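Local coordinates for protein alternansucrase (Leuconostoc mesenteroides, PDB 6HVG) that is a member of glycoside hydrolase family 70, combining a TIM-barrel-type fold that carries a calcium ion with choline-binding-like and cell-wall-binding repeats, at residues Ile765-Ile770 with Lys800-Tyr805; Pro759-Met764 with Lys771-Thr776; Tyr1331-Gln1336 with Pro1341-Glu1346; Asp1313-Asp1318 with Gly1354-Met1359; Lys460-Thr465 with Gln485-Gln490. All blocks are in the same frame, centred on the assembly; numbering follows the deposited sequence.

Overall arrangement
The five contacts fall into three places. Interactions 1 and 2 share helix 757-766, their centres about 9 Å apart, and touch: interaction 1 is a surface contact of charge and hydroxyl at the helix end, whereas interaction 2 is partly buried and sets an arginine and a methionine across each other. Interactions 3 and 4, with centres about 7 Å apart, use the two neighbouring strands of one hairpin, 1342-1345 and 1354-1357; interaction 3 is partly buried contact of aliphatic atoms and a guanidinium, interaction 4 buried aromatic packing. Interaction 5 stands alone, a buried leucine contact between helices 447-462 and 474-495, its centre about 38 Å from that of interaction 4.

Interaction 1: Ile765-Ile770 with Lys800-Tyr805; sequences IDHGII and KKYNDY
Lys801 and Tyr802 converge on one carboxylate, that of Asp766 in the last turn of helix 757-766. Lys801 comes first: CG is turned away from the backbone N (chi1 -157°) and the chain is extended beyond it, which carries NZ out to Asp766 OD2 at 2.7 Å in a salt bridge. The ammonium sits on the syn side of that oxygen, 33° out of the carboxylate plane, and Asp766 OD1 is also close to Lys801 NZ, at 3.0 Å. Tyr802 follows. Its OH donates to Asp766 OD2 at 2.9 Å from the anti side, 29° out of plane and over the same face as the ammonium. The hydroxyl also lies at the edge of the His767 ring, in its plane, with Tyr802 OH 3.2 Å from His767 CE1. Asp792 accepts from the backbone N of both Lys801 and Tyr802, fixing the loop, while His767 bonds the Ala763 carbonyl and stacks on Phe788. Gly768 closes the helix as C-prime residue of a Schellman motif. Two donors on one carboxylate oxygen tie the loop to the helix end, and the ammonium and the hydroxyl would probably favour the charged carboxylate.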
# COMPACT_ATOMS: atom_id res chain seq x y z
N ILE A 765 -2.60 14.99 -5.13
CA ILE A 765 -1.15 14.99 -5.30
C ILE A 765 -0.74 15.92 -6.43
O ILE A 765 0.16 16.74 -6.29
CB ILE A 765 -0.61 13.56 -5.58
CG1 ILE A 765 -0.90 12.64 -4.39
CG2 ILE A 765 0.88 13.58 -5.83
CD1 ILE A 765 -0.58 11.17 -4.57
N ASP A 766 -1.43 15.80 -7.56
CA ASP A 766 -1.14 16.61 -8.74
C ASP A 766 -1.31 18.11 -8.51
O ASP A 766 -0.67 18.89 -9.17
CB ASP A 766 -2.05 16.19 -9.89
CG ASP A 766 -1.41 16.39 -11.25
OD1 ASP A 766 -0.27 15.93 -11.48
OD2 ASP A 766 -2.08 17.00 -12.11
N HIS A 767 -2.19 18.50 -7.59
CA HIS A 767 -2.42 19.91 -7.27
C HIS A 767 -1.73 20.35 -5.96
O HIS A 767 -2.05 21.39 -5.38
CB HIS A 767 -3.94 20.20 -7.23
CG HIS A 767 -4.58 20.26 -8.58
ND1 HIS A 767 -4.81 19.13 -9.35
CD2 HIS A 767 -5.05 21.30 -9.30
CE1 HIS A 767 -5.37 19.48 -10.49
NE2 HIS A 767 -5.53 20.79 -10.49
N GLY A 768 -0.75 19.56 -5.52
CA GLY A 768 0.05 19.89 -4.34
C GLY A 768 -0.66 19.90 -3.01
O GLY A 768 -0.16 20.47 -2.04
N ILE A 769 -1.82 19.26 -2.92
CA ILE A 769 -2.60 19.25 -1.68
C ILE A 769 -2.03 18.25 -0.67
O ILE A 769 -2.04 18.50 0.53
CB ILE A 769 -4.08 18.96 -1.97
CG1 ILE A 769 -4.59 20.03 -2.94
CG2 ILE A 769 -4.88 18.95 -0.67
CD1 ILE A 769 -6.09 20.09 -3.06
N ILE A 770 -1.51 17.14 -1.17
CA ILE A 770 -0.76 16.20 -0.35
C ILE A 770 0.43 15.77 -1.16
O ILE A 770 0.48 15.97 -2.38
CB ILE A 770 -1.59 14.96 0.01
CG1 ILE A 770 -2.08 14.25 -1.27
CG2 ILE A 770 -2.76 15.37 0.88
CD1 ILE A 770 -2.87 12.99 -1.00
N LYS A 800 -9.49 12.65 -19.70
CA LYS A 800 -9.60 12.46 -18.27
C LYS A 800 -8.25 12.05 -17.71
O LYS A 800 -7.64 11.07 -18.17
CB LYS A 800 -10.66 11.40 -17.94
CG LYS A 800 -12.09 11.91 -18.13
CD LYS A 800 -13.08 10.77 -18.38
CE LYS A 800 -14.35 11.24 -19.10
NZ LYS A 800 -14.79 12.62 -18.74
N LYS A 801 -7.79 12.81 -16.73
CA LYS A 801 -6.50 12.55 -16.13
C LYS A 801 -6.63 11.56 -14.96
O LYS A 801 -5.82 10.64 -14.83
CB LYS A 801 -5.82 13.85 -15.70
CG LYS A 801 -4.31 13.71 -15.59
CD LYS A 801 -3.54 14.95 -15.14
CE LYS A 801 -2.07 14.57 -14.96
NZ LYS A 801 -1.25 15.62 -14.30
N TYR A 802 -7.63 11.76 -14.11
CA TYR A 802 -7.83 10.91 -12.95
C TYR A 802 -9.03 9.99 -13.15
O TYR A 802 -8.99 8.81 -12.79
CB TYR A 802 -8.04 11.74 -11.71
CG TYR A 802 -7.18 12.99 -11.63
CD1 TYR A 802 -5.80 12.90 -11.48
CD2 TYR A 802 -7.75 14.25 -11.73
CE1 TYR A 802 -5.01 14.04 -11.42
CE2 TYR A 802 -6.98 15.40 -11.67
CZ TYR A 802 -5.61 15.31 -11.52
OH TYR A 802 -4.88 16.47 -11.47
N ASN A 803 -10.07 10.52 -13.79
CA ASN A 803 -11.34 9.81 -13.95
C ASN A 803 -11.33 8.76 -15.08
O ASN A 803 -10.43 8.75 -15.95
CB ASN A 803 -12.47 10.79 -14.23
CG ASN A 803 -12.86 11.58 -13.02
OD1 ASN A 803 -13.92 11.34 -12.46
ND2 ASN A 803 -11.99 12.49 -12.58
N ASP A 804 -12.35 7.91 -15.05
CA ASP A 804 -12.52 6.84 -16.02
C ASP A 804 -13.27 7.27 -17.26
O ASP A 804 -14.24 8.05 -17.21
CB ASP A 804 -13.31 5.69 -15.40
CG ASP A 804 -12.45 4.76 -14.57
OD1 ASP A 804 -11.27 5.07 -14.35
OD2 ASP A 804 -12.95 3.70 -14.17
N TYR A 805 -12.85 6.70 -18.39
CA TYR A 805 -13.47 6.92 -19.69
C TYR A 805 -14.64 5.98 -19.90
O TYR A 805 -14.67 4.90 -19.33
CB TYR A 805 -12.44 6.68 -20.81
CG TYR A 805 -11.28 7.65 -20.80
CD1 TYR A 805 -11.36 8.86 -21.48
CD2 TYR A 805 -10.10 7.35 -20.11
CE1 TYR A 805 -10.30 9.76 -21.46
CE2 TYR A 805 -9.05 8.25 -20.08
CZ TYR A 805 -9.16 9.45 -20.76
OH TYR A 805 -8.10 10.34 -20.74

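Interaction 2: Pro759-Met764 with Lys771-Thr776; sequences PIRKAM and KNMQDT
Met773 lies across Arg761 at about a right angle, joining a type I beta turn, Asn772 to Asp775, to the side of helix 757-766; the CA atoms of Arg761 and Met773 are 6.2 Å apart. Packing comes first. The Met773 chain is bent at chi2 (-89°) and again at chi3, which folds SD and CE back against Arg761: SD meets Arg761 CB at 3.6 Å, and the methyl CE approaches Arg761 NE at 4.0 Å and Arg761 NH2 at the same distance. Met773 CB lies over one face of the guanidinium. The sulfur-bearing chain also touches Asp758 and Ile765, so it spans successive turns of the helix. Polar contact across the pair is modest: Arg761 NH1 donates to Met773 O at 3.3 Å, but with an N-H...O angle of only 127° the bond is weak. The guanidinium owes its position more to its own helix, where NH2 forms a salt bridge with Asp758 and NE bonds the Gln757 carbonyl. Within the turn, Asp775 N bonds Asn772 O at 3.0 Å. A side chain ties its base as well: Lys771 N donates almost straight (167°) to Asp775 OD2, 3.1 Å away, on the anti side of the carboxylate.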
# COMPACT_ATOMS: atom_id res chain seq x y z
N PRO A 759 -7.59 7.56 -8.01
CA PRO A 759 -7.83 8.83 -8.70
C PRO A 759 -8.07 10.05 -7.80
O PRO A 759 -7.47 11.11 -8.02
CB PRO A 759 -9.07 8.51 -9.53
CG PRO A 759 -8.94 7.06 -9.86
CD PRO A 759 -8.24 6.43 -8.69
N ILE A 760 -8.94 9.93 -6.80
CA ILE A 760 -9.21 11.06 -5.91
C ILE A 760 -7.92 11.57 -5.24
O ILE A 760 -7.73 12.77 -5.08
CB ILE A 760 -10.32 10.73 -4.89
CG1 ILE A 760 -11.68 10.90 -5.55
CG2 ILE A 760 -10.28 11.63 -3.66
CD1 ILE A 760 -12.65 9.76 -5.33
N ARG A 761 -7.03 10.66 -4.85
CA ARG A 761 -5.77 11.04 -4.22
C ARG A 761 -4.75 11.54 -5.25
O ARG A 761 -4.08 12.54 -5.02
CB ARG A 761 -5.19 9.89 -3.37
CG ARG A 761 -6.01 9.65 -2.11
CD ARG A 761 -5.49 8.52 -1.26
NE ARG A 761 -5.61 7.23 -1.94
CZ ARG A 761 -5.33 6.04 -1.40
NH1 ARG A 761 -4.90 5.96 -0.16
NH2 ARG A 761 -5.47 4.93 -2.11
N LYS A 762 -4.63 10.87 -6.40
CA LYS A 762 -3.73 11.33 -7.48
C LYS A 762 -4.05 12.77 -7.84
O LYS A 762 -3.15 13.56 -8.10
CB LYS A 762 -3.87 10.49 -8.76
CG LYS A 762 -3.65 9.00 -8.58
CD LYS A 762 -2.78 8.36 -9.66
CE LYS A 762 -2.88 6.82 -9.64
NZ LYS A 762 -4.23 6.25 -9.99
N ALA A 763 -5.33 13.11 -7.83
CA ALA A 763 -5.77 14.48 -8.10
C ALA A 763 -5.26 15.45 -7.04
O ALA A 763 -4.78 16.53 -7.36
CB ALA A 763 -7.28 14.54 -8.18
N MET A 764 -5.32 15.04 -5.77
CA MET A 764 -4.82 15.87 -4.66
C MET A 764 -3.30 16.06 -4.73
O MET A 764 -2.79 17.14 -4.50
CB MET A 764 -5.20 15.24 -3.32
CG MET A 764 -6.70 15.17 -3.12
SD MET A 764 -7.27 14.30 -1.66
CE MET A 764 -6.79 15.44 -0.35
N LYS A 771 1.38 15.12 -0.50
CA LYS A 771 2.57 14.63 -1.20
C LYS A 771 2.48 13.14 -1.51
O LYS A 771 2.79 12.71 -2.62
CB LYS A 771 3.80 14.98 -0.37
CG LYS A 771 3.87 16.48 -0.11
CD LYS A 771 5.14 16.92 0.62
CE LYS A 771 5.14 18.43 0.89
NZ LYS A 771 3.94 18.91 1.64
N ASN A 772 2.01 12.35 -0.55
CA ASN A 772 1.96 10.89 -0.68
C ASN A 772 0.55 10.34 -0.54
O ASN A 772 -0.28 10.92 0.15
CB ASN A 772 2.81 10.23 0.42
CG ASN A 772 4.29 10.38 0.19
OD1 ASN A 772 4.73 11.23 -0.57
ND2 ASN A 772 5.07 9.54 0.84
N MET A 773 0.31 9.17 -1.13
CA MET A 773 -1.01 8.52 -1.05
C MET A 773 -1.37 8.14 0.39
O MET A 773 -2.57 8.17 0.77
CB MET A 773 -1.04 7.28 -1.96
CG MET A 773 -0.79 7.60 -3.43
SD MET A 773 -2.27 7.99 -4.38
CE MET A 773 -2.86 6.34 -4.75
N GLN A 774 -0.37 7.83 1.20
CA GLN A 774 -0.60 7.47 2.62
C GLN A 774 -0.64 8.68 3.55
O GLN A 774 -0.90 8.54 4.74
CB GLN A 774 0.46 6.52 3.14
CG GLN A 774 0.80 5.37 2.23
CD GLN A 774 2.01 5.64 1.37
OE1 GLN A 774 2.25 6.77 0.96
NE2 GLN A 774 2.77 4.60 1.08
N ASP A 775 -0.34 9.85 2.99
CA ASP A 775 -0.38 11.11 3.72
C ASP A 775 -1.78 11.34 4.35
O ASP A 775 -2.79 10.97 3.77
CB ASP A 775 -0.06 12.24 2.73
CG ASP A 775 1.00 13.19 3.23
OD1 ASP A 775 1.58 12.95 4.32
OD2 ASP A 775 1.26 14.19 2.50
N THR A 776 -1.81 11.94 5.53
CA THR A 776 -3.05 12.30 6.19
C THR A 776 -3.59 13.60 5.60
O THR A 776 -2.87 14.60 5.54
CB THR A 776 -2.83 12.52 7.69
OG1 THR A 776 -2.44 11.28 8.26
CG2 THR A 776 -4.11 12.93 8.42

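Interaction 3: Tyr1331-Gln1336 with Pro1341-Glu1346; sequences YMVRSQ and PIRTVE
Val1333 and Arg1343 both swing a branch anti to the backbone N, CG1 of the valine at chi1 166° and CG of the arginine at -165°, and the arginine then runs extended from CG to NE past the valine methyls. The setting, a loop between two beta hairpins, is consistent with the repeat architecture of cell-wall-binding modules: the 1331-1336 loop leads from one hairpin to strand 1342-1345 of the next. Val1333 CG1 touches Arg1343 CD at 3.4 Å, while CG2 lies over one face of the guanidinium, 3.6 Å from Arg1343 NE. The Val1345 CA fills part of the edge of that same group. This is apolar contact with the arginine stem and a guanidinium face. The loop itself is held by backbone bonds, Val1333 with Tyr1325 and Ser1335 with Met1359, and so bridges the two hairpins. The antiparallel segments close in from 8.6 Å between the CA atoms of Val1333 and Arg1343 to 4.8 Å between those of Ser1335 and Pro1341. There Ser1335 CB rests 3.7 Å from Pro1341 CB.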
# COMPACT_ATOMS: atom_id res chain seq x y z
N TYR A 1331 32.52 -15.69 29.49
CA TYR A 1331 33.82 -15.23 29.02
C TYR A 1331 33.78 -14.80 27.57
O TYR A 1331 33.24 -15.49 26.73
CB TYR A 1331 34.88 -16.34 29.21
CG TYR A 1331 35.33 -16.50 30.65
CD1 TYR A 1331 36.08 -15.52 31.27
CD2 TYR A 1331 34.99 -17.63 31.40
CE1 TYR A 1331 36.48 -15.65 32.58
CE2 TYR A 1331 35.38 -17.76 32.72
CZ TYR A 1331 36.12 -16.77 33.29
OH TYR A 1331 36.53 -16.89 34.60
N MET A 1332 34.37 -13.65 27.29
CA MET A 1332 34.55 -13.15 25.95
C MET A 1332 35.26 -14.18 25.10
O MET A 1332 36.20 -14.83 25.56
CB MET A 1332 35.38 -11.86 26.01
CG MET A 1332 35.73 -11.23 24.70
SD MET A 1332 36.85 -9.83 24.88
CE MET A 1332 35.77 -8.67 25.71
N VAL A 1333 34.81 -14.35 23.87
CA VAL A 1333 35.45 -15.26 22.92
C VAL A 1333 36.55 -14.50 22.21
O VAL A 1333 36.32 -13.38 21.74
CB VAL A 1333 34.43 -15.80 21.88
CG1 VAL A 1333 35.12 -16.47 20.70
CG2 VAL A 1333 33.45 -16.76 22.56
N ARG A 1334 37.72 -15.11 22.12
CA ARG A 1334 38.90 -14.47 21.54
C ARG A 1334 39.73 -15.50 20.80
O ARG A 1334 39.84 -16.63 21.24
CB ARG A 1334 39.76 -13.87 22.67
CG ARG A 1334 39.03 -12.90 23.60
CD ARG A 1334 39.95 -12.31 24.67
NE ARG A 1334 40.31 -13.34 25.63
CZ ARG A 1334 41.55 -13.61 26.04
NH1 ARG A 1334 42.59 -12.91 25.61
NH2 ARG A 1334 41.72 -14.59 26.90
N SER A 1335 40.36 -15.11 19.71
CA SER A 1335 41.18 -16.06 18.95
C SER A 1335 42.51 -16.28 19.62
O SER A 1335 43.14 -15.35 20.13
CB SER A 1335 41.36 -15.59 17.49
OG SER A 1335 42.14 -14.41 17.40
N GLN A 1336 42.95 -17.53 19.60
CA GLN A 1336 44.22 -17.94 20.19
C GLN A 1336 45.23 -18.03 19.06
O GLN A 1336 44.84 -18.10 17.91
CB GLN A 1336 44.05 -19.29 20.88
CG GLN A 1336 42.88 -19.32 21.87
CD GLN A 1336 43.06 -18.35 23.04
OE1 GLN A 1336 44.18 -18.16 23.55
NE2 GLN A 1336 41.97 -17.73 23.47
N PRO A 1341 40.24 -18.35 14.05
CA PRO A 1341 39.49 -17.25 14.66
C PRO A 1341 38.01 -17.31 14.40
O PRO A 1341 37.24 -16.68 15.13
CB PRO A 1341 40.10 -15.99 14.01
CG PRO A 1341 40.78 -16.46 12.77
CD PRO A 1341 41.19 -17.87 13.03
N ILE A 1342 37.58 -18.06 13.39
CA ILE A 1342 36.17 -18.19 13.06
C ILE A 1342 35.48 -19.10 14.06
O ILE A 1342 35.90 -20.23 14.24
CB ILE A 1342 35.97 -18.80 11.66
CG1 ILE A 1342 36.57 -17.90 10.58
CG2 ILE A 1342 34.50 -19.02 11.37
CD1 ILE A 1342 36.69 -18.56 9.22
N ARG A 1343 34.42 -18.61 14.68
CA ARG A 1343 33.67 -19.39 15.64
C ARG A 1343 32.20 -19.40 15.29
O ARG A 1343 31.64 -18.39 14.89
CB ARG A 1343 33.83 -18.83 17.06
CG ARG A 1343 33.37 -19.79 18.19
CD ARG A 1343 33.26 -19.04 19.49
NE ARG A 1343 32.98 -19.82 20.70
CZ ARG A 1343 31.77 -20.14 21.12
NH1 ARG A 1343 30.69 -19.87 20.41
NH2 ARG A 1343 31.63 -20.78 22.26
N THR A 1344 31.59 -20.56 15.47
CA THR A 1344 30.16 -20.75 15.31
C THR A 1344 29.50 -20.41 16.61
O THR A 1344 29.82 -20.98 17.62
CB THR A 1344 29.85 -22.21 14.97
OG1 THR A 1344 30.42 -22.51 13.70
CG2 THR A 1344 28.36 -22.47 14.94
N VAL A 1345 28.55 -19.49 16.57
CA VAL A 1345 27.84 -19.04 17.75
C VAL A 1345 26.38 -19.49 17.72
O VAL A 1345 25.68 -19.22 16.76
CB VAL A 1345 27.90 -17.49 17.86
CG1 VAL A 1345 27.20 -16.98 19.11
CG2 VAL A 1345 29.34 -17.00 17.83
N GLU A 1346 25.92 -20.14 18.79
CA GLU A 1346 24.51 -20.45 19.04
C GLU A 1346 24.02 -19.75 20.32
O GLU A 1346 24.44 -20.14 21.38
CB GLU A 1346 24.33 -21.96 19.18
CG GLU A 1346 24.40 -22.72 17.85
CD GLU A 1346 24.31 -24.25 18.01
OE1 GLU A 1346 24.83 -24.79 19.02
OE2 GLU A 1346 23.71 -24.93 17.15

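Interaction 4: Asp1313-Asp1318 with Gly1354-Met1359; sequences DTFIED and GNYYFM
Strands 1314-1317 and 1354-1357 belong to two different hairpins and stand well apart, the CA atoms of Phe1315 and Tyr1356 being 11.3 Å from each other, so only long side chains pointing inward bridge them. Phe1315 and Tyr1356 arrive from opposite directions, each with CG anti to the carbonyl carbon (chi1 -80° and -68°), which points the two rings at each other across the gap. Phe1315 CZ lies over one face of the tyrosine ring, offset toward its rim and 3.5 Å from Tyr1356 CZ. Beside it, Phe1315 CE2 is 3.8 Å from Tyr1356 CE2. With centroids 4.9 Å apart and planes at 47°, the pair is oblique, neither a parallel stack nor T-shaped. Phe1358 adds a lighter touch, its CZ meeting Phe1315 CE2 at 4.2 Å from the edge of its own ring. Tyr1325 and Val1345 also pack against Phe1315, extending the core shared by the hairpins of this repeat region. The Tyr1356 hydroxyl is bonded to the Arg1352 carbonyl. The contact with Phe1315 is apolar, probably held by dispersion and close fit; buried aromatic surface, rather than directional bonding, joins the two hairpins here.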
# COMPACT_ATOMS: atom_id res chain seq x y z
N ASP A 1313 26.22 -15.64 27.33
CA ASP A 1313 25.50 -16.08 26.14
C ASP A 1313 24.78 -14.88 25.52
O ASP A 1313 23.56 -14.84 25.43
CB ASP A 1313 24.53 -17.20 26.52
CG ASP A 1313 23.83 -17.82 25.32
OD1 ASP A 1313 24.39 -17.80 24.20
OD2 ASP A 1313 22.71 -18.35 25.54
N THR A 1314 25.57 -13.89 25.13
CA THR A 1314 25.04 -12.64 24.63
C THR A 1314 26.11 -11.85 23.91
O THR A 1314 27.29 -12.00 24.18
CB THR A 1314 24.47 -11.79 25.76
OG1 THR A 1314 23.65 -10.76 25.22
CG2 THR A 1314 25.57 -11.15 26.56
N PHE A 1315 25.67 -11.01 22.99
CA PHE A 1315 26.57 -10.08 22.29
C PHE A 1315 26.54 -8.74 23.01
O PHE A 1315 25.51 -8.32 23.50
CB PHE A 1315 26.10 -9.91 20.85
CG PHE A 1315 26.52 -11.03 19.94
CD1 PHE A 1315 25.76 -12.19 19.82
CD2 PHE A 1315 27.67 -10.91 19.18
CE1 PHE A 1315 26.15 -13.20 18.94
CE2 PHE A 1315 28.06 -11.91 18.32
CZ PHE A 1315 27.32 -13.06 18.21
N ILE A 1316 27.68 -8.09 23.11
CA ILE A 1316 27.82 -6.84 23.87
C ILE A 1316 28.66 -5.88 23.07
O ILE A 1316 29.67 -6.26 22.45
CB ILE A 1316 28.53 -7.07 25.23
CG1 ILE A 1316 27.69 -7.94 26.17
CG2 ILE A 1316 28.83 -5.74 25.91
CD1 ILE A 1316 26.45 -7.26 26.74
N GLU A 1317 28.23 -4.62 23.08
CA GLU A 1317 28.94 -3.56 22.36
C GLU A 1317 29.57 -2.60 23.36
O GLU A 1317 28.89 -2.13 24.26
CB GLU A 1317 27.95 -2.79 21.48
CG GLU A 1317 28.61 -1.72 20.62
CD GLU A 1317 27.64 -0.86 19.85
OE1 GLU A 1317 26.42 -0.95 20.12
OE2 GLU A 1317 28.11 -0.11 18.97
N ASP A 1318 30.84 -2.28 23.17
CA ASP A 1318 31.51 -1.35 24.06
C ASP A 1318 31.26 0.10 23.66
O ASP A 1318 30.54 0.36 22.71
CB ASP A 1318 33.03 -1.69 24.21
CG ASP A 1318 33.89 -1.26 23.01
OD1 ASP A 1318 33.56 -0.28 22.32
OD2 ASP A 1318 34.93 -1.91 22.81
N GLY A 1354 25.15 -17.88 13.79
CA GLY A 1354 25.98 -17.76 12.60
C GLY A 1354 27.45 -17.96 12.91
O GLY A 1354 27.81 -18.29 14.03
N ASN A 1355 28.30 -17.76 11.90
CA ASN A 1355 29.74 -17.85 12.05
C ASN A 1355 30.38 -16.48 12.11
O ASN A 1355 30.24 -15.68 11.20
CB ASN A 1355 30.37 -18.65 10.90
CG ASN A 1355 30.11 -20.15 11.03
OD1 ASN A 1355 29.83 -20.66 12.11
ND2 ASN A 1355 30.17 -20.85 9.90
N TYR A 1356 31.11 -16.25 13.19
CA TYR A 1356 31.74 -14.97 13.45
C TYR A 1356 33.25 -15.07 13.46
O TYR A 1356 33.79 -16.16 13.59
CB TYR A 1356 31.25 -14.45 14.78
CG TYR A 1356 29.80 -14.07 14.77
CD1 TYR A 1356 28.78 -15.03 14.94
CD2 TYR A 1356 29.42 -12.75 14.57
CE1 TYR A 1356 27.45 -14.66 14.94
CE2 TYR A 1356 28.08 -12.38 14.55
CZ TYR A 1356 27.11 -13.32 14.76
OH TYR A 1356 25.82 -12.94 14.75
N TYR A 1357 33.92 -13.94 13.27
CA TYR A 1357 35.38 -13.87 13.32
C TYR A 1357 35.83 -12.96 14.49
O TYR A 1357 35.74 -11.74 14.39
CB TYR A 1357 35.87 -13.31 12.00
CG TYR A 1357 37.36 -13.41 11.74
CD1 TYR A 1357 38.26 -12.61 12.40
CD2 TYR A 1357 37.85 -14.25 10.75
CE1 TYR A 1357 39.63 -12.69 12.12
CE2 TYR A 1357 39.20 -14.31 10.45
CZ TYR A 1357 40.09 -13.55 11.14
OH TYR A 1357 41.43 -13.63 10.83
N PHE A 1358 36.26 -13.54 15.60
CA PHE A 1358 36.73 -12.73 16.74
C PHE A 1358 38.25 -12.63 16.79
O PHE A 1358 38.94 -13.62 16.61
CB PHE A 1358 36.22 -13.28 18.06
CG PHE A 1358 34.74 -13.35 18.13
CD1 PHE A 1358 34.02 -12.18 18.25
CD2 PHE A 1358 34.06 -14.54 18.05
CE1 PHE A 1358 32.63 -12.17 18.32
CE2 PHE A 1358 32.67 -14.56 18.10
CZ PHE A 1358 31.95 -13.37 18.22
N MET A 1359 38.76 -11.43 17.07
CA MET A 1359 40.19 -11.19 17.03
C MET A 1359 40.82 -11.59 18.36
O MET A 1359 40.14 -12.05 19.26
CB MET A 1359 40.45 -9.73 16.66
CG MET A 1359 39.79 -9.35 15.33
SD MET A 1359 40.53 -7.87 14.63
CE MET A 1359 39.16 -6.81 14.24

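Interaction 5: Lys460-Thr465 with Gln485-Gln490; sequences KGLGIT and QTAIEQ
Leu462 packs against Ala487 and Ile488 where the last turn of helix 447-462 meets helix 474-495, a helix-to-helix contact inside the glycoside hydrolase family 70 region. The turn 460-462 is weakly bonded and of wider pi type, kinked where the N atoms of Lys460 and Gly461 lack a bond to the preceding turn; Gly461 has a positive phi, 91°. Leu462 then carries the contact. Its CA lies 5.4 Å from the Ala487 CA. CG stands anti to the carbonyl carbon (chi1 -77°), and the two methyls divide the work: CD2 drops onto the alanine, 3.5 Å from Ala487 CB and 3.6 Å from Ala487 O, while CD1 reaches toward the isoleucine. Gly463 follows, again with positive phi, and takes the chain out of helical geometry. Met457 also touches Leu462, and Tyr453 with Met441 backs Ile488, so the apolar patch continues onto helix 447-462 and the loop at Met441. Its further limb is the meeting of Leu462 CD1 with Ile488 CG1 at 4.1 Å.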
# COMPACT_ATOMS: atom_id res chain seq x y z
N LYS A 460 18.50 21.54 27.07
CA LYS A 460 17.25 22.15 27.47
C LYS A 460 17.37 23.01 28.70
O LYS A 460 16.35 23.34 29.31
CB LYS A 460 16.19 21.07 27.65
CG LYS A 460 15.75 20.43 26.34
CD LYS A 460 14.35 19.83 26.46
CE LYS A 460 13.81 19.24 25.15
NZ LYS A 460 12.33 18.99 25.12
N GLY A 461 18.59 23.43 29.01
CA GLY A 461 18.85 24.38 30.09
C GLY A 461 19.13 23.77 31.44
O GLY A 461 19.22 24.48 32.43
N LEU A 462 19.29 22.45 31.47
CA LEU A 462 19.43 21.73 32.73
C LEU A 462 20.85 21.63 33.25
O LEU A 462 21.05 21.17 34.36
CB LEU A 462 18.82 20.35 32.62
CG LEU A 462 17.30 20.46 32.70
CD1 LEU A 462 16.54 19.21 32.28
CD2 LEU A 462 16.88 20.86 34.12
N GLY A 463 21.82 22.06 32.48
CA GLY A 463 23.15 22.22 33.00
C GLY A 463 24.11 22.55 31.90
O GLY A 463 23.69 22.91 30.79
N ILE A 464 25.40 22.41 32.22
CA ILE A 464 26.47 22.56 31.24
C ILE A 464 26.12 21.71 30.05
O ILE A 464 25.79 20.54 30.19
CB ILE A 464 27.84 22.09 31.77
CG1 ILE A 464 28.10 22.64 33.18
CG2 ILE A 464 28.93 22.51 30.78
CD1 ILE A 464 29.51 22.43 33.70
N THR A 465 26.15 22.29 28.86
CA THR A 465 25.86 21.52 27.66
C THR A 465 27.06 20.62 27.49
O THR A 465 28.19 21.08 27.58
CB THR A 465 25.59 22.42 26.45
OG1 THR A 465 24.35 23.12 26.66
CG2 THR A 465 25.50 21.60 25.15
N GLN A 485 19.96 15.73 37.63
CA GLN A 485 18.88 15.44 38.58
C GLN A 485 18.60 16.65 39.46
O GLN A 485 17.45 17.02 39.66
CB GLN A 485 19.20 14.21 39.45
CG GLN A 485 18.16 13.97 40.55
CD GLN A 485 18.33 12.65 41.28
OE1 GLN A 485 19.19 11.85 40.93
NE2 GLN A 485 17.50 12.42 42.29
N THR A 486 19.66 17.26 39.98
CA THR A 486 19.54 18.44 40.80
C THR A 486 18.78 19.52 40.00
O THR A 486 17.75 20.03 40.42
CB THR A 486 20.95 18.91 41.28
OG1 THR A 486 21.44 17.98 42.25
CG2 THR A 486 20.90 20.32 41.90
N ALA A 487 19.26 19.82 38.80
CA ALA A 487 18.63 20.82 37.95
C ALA A 487 17.17 20.51 37.69
O ALA A 487 16.36 21.42 37.60
CB ALA A 487 19.38 20.94 36.63
N ILE A 488 16.85 19.23 37.55
CA ILE A 488 15.47 18.83 37.35
C ILE A 488 14.62 19.21 38.55
O ILE A 488 13.52 19.75 38.40
CB ILE A 488 15.35 17.31 37.06
CG1 ILE A 488 15.78 17.03 35.61
CG2 ILE A 488 13.90 16.82 37.24
CD1 ILE A 488 16.04 15.57 35.32
N GLU A 489 15.11 18.95 39.75
CA GLU A 489 14.32 19.22 40.95
C GLU A 489 14.10 20.71 41.16
O GLU A 489 13.09 21.12 41.77
CB GLU A 489 14.96 18.59 42.17
CG GLU A 489 15.10 17.07 42.10
CD GLU A 489 13.79 16.30 42.26
OE1 GLU A 489 12.70 16.90 42.14
OE2 GLU A 489 13.87 15.08 42.48
N GLN A 490 15.03 21.52 40.64
CA GLN A 490 14.91 22.98 40.69
C GLN A 490 13.82 23.54 39.76
O GLN A 490 13.09 24.45 40.16
CB GLN A 490 16.26 23.62 40.36
CG GLN A 490 17.31 23.45 41.46
CD GLN A 490 18.70 23.85 41.01
OE1 GLN A 490 18.93 24.14 39.83
NE2 GLN A 490 19.65 23.84 41.94